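Local atomic coordinates of MIP07328p (Drosophila melanogaster, PDB entry 6FKK), a protein that probably acts as a chemorepellent axon-guidance cue that binds semaphorin receptors, represented here by its extracellular sema domain and plexin repeat. Residues F209-L214 / R228-C233. Numbering follows the deposited sequence.
Sequences FFFREL and RVARVC
E213 OE1 is gripped by two cationic side chains: R228 NE donates to it at 3.1 Å across the strand pair, and K252 of the next strand forms a second salt bridge to the same oxygen. The setting is an antiparallel β hairpin, strands 206-214 and 225-233, within the β-propeller sema domain, and it illustrates how a buried carboxylate can be held by two cationic groups. OE1 accepts from NE with its anti lone pair, the one away from OE2, and the bond is bent, 142° at the hydrogen, with OE1 lying out of the guanidinium plane and the two planes 79° apart. The other ends are held too, E213 OE2 by the backbone N of N193 and R228 NH1 by E217; the positive charges of R228 and K252 would probably favour the ionised form of E213.

Two hydrogen-bonded pairs, F209 with A230 and F211 with R228, flank the non-hydrogen-bonded pair F210 with V229. F209 N reaches A230 O at 2.7 Å, and R228 N reaches F211 O at 2.8 Å. On the face carrying F209, F211, R228 and A230, F211 has CG between its backbone N and carbonyl carbon (chi1 62°), which swings the ring beneath R228 CB, a CH-pi contact near the rim, while A230 CB meets the ring edge. F197 packs against the same ring. On the reverse face, V229 CG2 lies over the F210 ring, 4.0 Å from its centroid and 3.6 Å from CE2.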
loop_
_atom_site.group_PDB
_atom_site.type_symbol
_atom_site.label_atom_id
_atom_site.label_comp_id
_atom_site.label_asym_id
_atom_site.label_seq_id
_atom_site.Cartn_x
_atom_site.Cartn_y
_atom_site.Cartn_z
ATOM N N PHE A 209 -4.619 2.044 9.454
ATOM C CA PHE A 209 -5.283 2.297 8.185
ATOM C C PHE A 209 -4.656 3.511 7.516
ATOM O O PHE A 209 -4.341 4.502 8.182
ATOM C CB PHE A 209 -6.788 2.527 8.374
ATOM C CG PHE A 209 -7.518 1.339 8.929
ATOM C CD1 PHE A 209 -7.595 1.136 10.296
ATOM C CD2 PHE A 209 -8.129 0.427 8.083
ATOM C CE1 PHE A 209 -8.264 0.045 10.812
ATOM C CE2 PHE A 209 -8.800 -0.666 8.592
ATOM C CZ PHE A 209 -8.867 -0.859 9.959
ATOM N N PHE A 210 -4.478 3.432 6.201
ATOM C CA PHE A 210 -3.895 4.512 5.417
ATOM C C PHE A 210 -4.896 4.956 4.363
ATOM O O PHE A 210 -5.444 4.122 3.634
ATOM C CB PHE A 210 -2.582 4.071 4.767
ATOM C CG PHE A 210 -1.504 3.726 5.756
ATOM C CD1 PHE A 210 -1.452 2.468 6.335
ATOM C CD2 PHE A 210 -0.547 4.662 6.114
ATOM C CE1 PHE A 210 -0.466 2.149 7.248
ATOM C CE2 PHE A 210 0.442 4.348 7.026
ATOM C CZ PHE A 210 0.483 3.090 7.593
ATOM N N PHE A 211 -5.133 6.264 4.284
ATOM C CA PHE A 211 -6.149 6.796 3.388
ATOM C C PHE A 211 -5.902 8.283 3.177
ATOM O O PHE A 211 -5.116 8.913 3.887
ATOM C CB PHE A 211 -7.559 6.557 3.939
ATOM C CG PHE A 211 -7.824 7.244 5.252
ATOM C CD1 PHE A 211 -7.472 6.640 6.448
ATOM C CD2 PHE A 211 -8.433 8.490 5.288
ATOM C CE1 PHE A 211 -7.715 7.268 7.657
ATOM C CE2 PHE A 211 -8.680 9.122 6.492
ATOM C CZ PHE A 211 -8.321 8.511 7.678
ATOM N N ARG A 212 -6.594 8.833 2.182
ATOM C CA ARG A 212 -6.629 10.262 1.927
ATOM C C ARG A 212 -8.057 10.755 2.110
ATOM O O ARG A 212 -9.017 10.027 1.839
ATOM C CB ARG A 212 -6.125 10.594 0.517
ATOM C CG ARG A 212 -6.894 9.903 -0.593
ATOM C CD ARG A 212 -6.278 10.188 -1.956
ATOM N NE ARG A 212 -7.032 9.565 -3.041
ATOM C CZ ARG A 212 -6.810 8.335 -3.494
ATOM N NH1 ARG A 212 -5.852 7.595 -2.954
ATOM N NH2 ARG A 212 -7.544 7.845 -4.485
ATOM N N GLU A 213 -8.196 11.989 2.585
ATOM C CA GLU A 213 -9.511 12.521 2.913
ATOM C C GLU A 213 -9.474 14.039 2.823
ATOM O O GLU A 213 -8.408 14.652 2.741
ATOM C CB GLU A 213 -9.957 12.081 4.311
ATOM C CG GLU A 213 -9.122 12.678 5.432
ATOM C CD GLU A 213 -9.761 12.506 6.797
ATOM O OE1 GLU A 213 -9.060 12.704 7.812
ATOM O OE2 GLU A 213 -10.966 12.175 6.855
ATOM N N LEU A 214 -10.664 14.635 2.848
ATOM C CA LEU A 214 -10.781 16.083 2.891
ATOM C C LEU A 214 -10.324 16.611 4.245
ATOM O O LEU A 214 -10.369 15.912 5.260
ATOM C CB LEU A 214 -12.222 16.514 2.620
ATOM C CG LEU A 214 -12.776 16.156 1.239
ATOM C CD1 LEU A 214 -14.222 16.615 1.103
ATOM C CD2 LEU A 214 -11.908 16.751 0.138
ATOM N N ARG A 228 -3.565 10.452 5.620
ATOM C CA ARG A 228 -3.631 10.156 7.043
ATOM C C ARG A 228 -3.234 8.713 7.313
ATOM O O ARG A 228 -3.379 7.836 6.457
ATOM C CB ARG A 228 -5.041 10.383 7.608
ATOM C CG ARG A 228 -5.727 11.661 7.159
ATOM C CD ARG A 228 -5.256 12.872 7.939
ATOM N NE ARG A 228 -6.247 13.942 7.893
ATOM C CZ ARG A 228 -6.060 15.158 8.392
ATOM N NH1 ARG A 228 -4.909 15.465 8.974
ATOM N NH2 ARG A 228 -7.020 16.068 8.307
ATOM N N VAL A 229 -2.735 8.479 8.523
ATOM C CA VAL A 229 -2.641 7.145 9.099
ATOM C C VAL A 229 -3.493 7.133 10.359
ATOM O O VAL A 229 -3.382 8.031 11.201
ATOM C CB VAL A 229 -1.185 6.735 9.398
ATOM C CG1 VAL A 229 -0.481 7.769 10.270
ATOM C CG2 VAL A 229 -1.145 5.362 10.053
ATOM N N ALA A 230 -4.369 6.139 10.470
ATOM C CA ALA A 230 -5.244 5.996 11.621
ATOM C C ALA A 230 -5.032 4.626 12.248
ATOM O O ALA A 230 -4.567 3.689 11.594
ATOM C CB ALA A 230 -6.716 6.184 11.232
ATOM N N ARG A 231 -5.370 4.514 13.531
ATOM C CA ARG A 231 -5.159 3.271 14.258
ATOM C C ARG A 231 -6.332 3.007 15.190
ATOM O O ARG A 231 -7.055 3.921 15.596
ATOM C CB ARG A 231 -3.847 3.290 15.056
ATOM C CG ARG A 231 -3.950 3.895 16.445
ATOM C CD ARG A 231 -2.606 3.837 17.148
ATOM N NE ARG A 231 -2.684 4.289 18.534
ATOM C CZ ARG A 231 -1.636 4.375 19.347
ATOM N NH1 ARG A 231 -0.431 4.041 18.907
ATOM N NH2 ARG A 231 -1.790 4.795 20.595
ATOM N N VAL A 232 -6.514 1.727 15.514
ATOM C CA VAL A 232 -7.509 1.276 16.477
ATOM C C VAL A 232 -6.890 0.169 17.317
ATOM O O VAL A 232 -6.036 -0.588 16.846
ATOM C CB VAL A 232 -8.804 0.776 15.796
ATOM C CG1 VAL A 232 -9.558 1.927 15.156
ATOM C CG2 VAL A 232 -8.480 -0.292 14.764
ATOM N N CYS A 233 -7.315 0.083 18.575
ATOM C CA CYS A 233 -6.902 -1.020 19.434
ATOM C C CYS A 233 -7.721 -2.257 19.094
ATOM O O CYS A 233 -8.945 -2.179 18.953
ATOM C CB CYS A 233 -7.079 -0.663 20.910
ATOM S SG CYS A 233 -5.952 0.598 21.558
#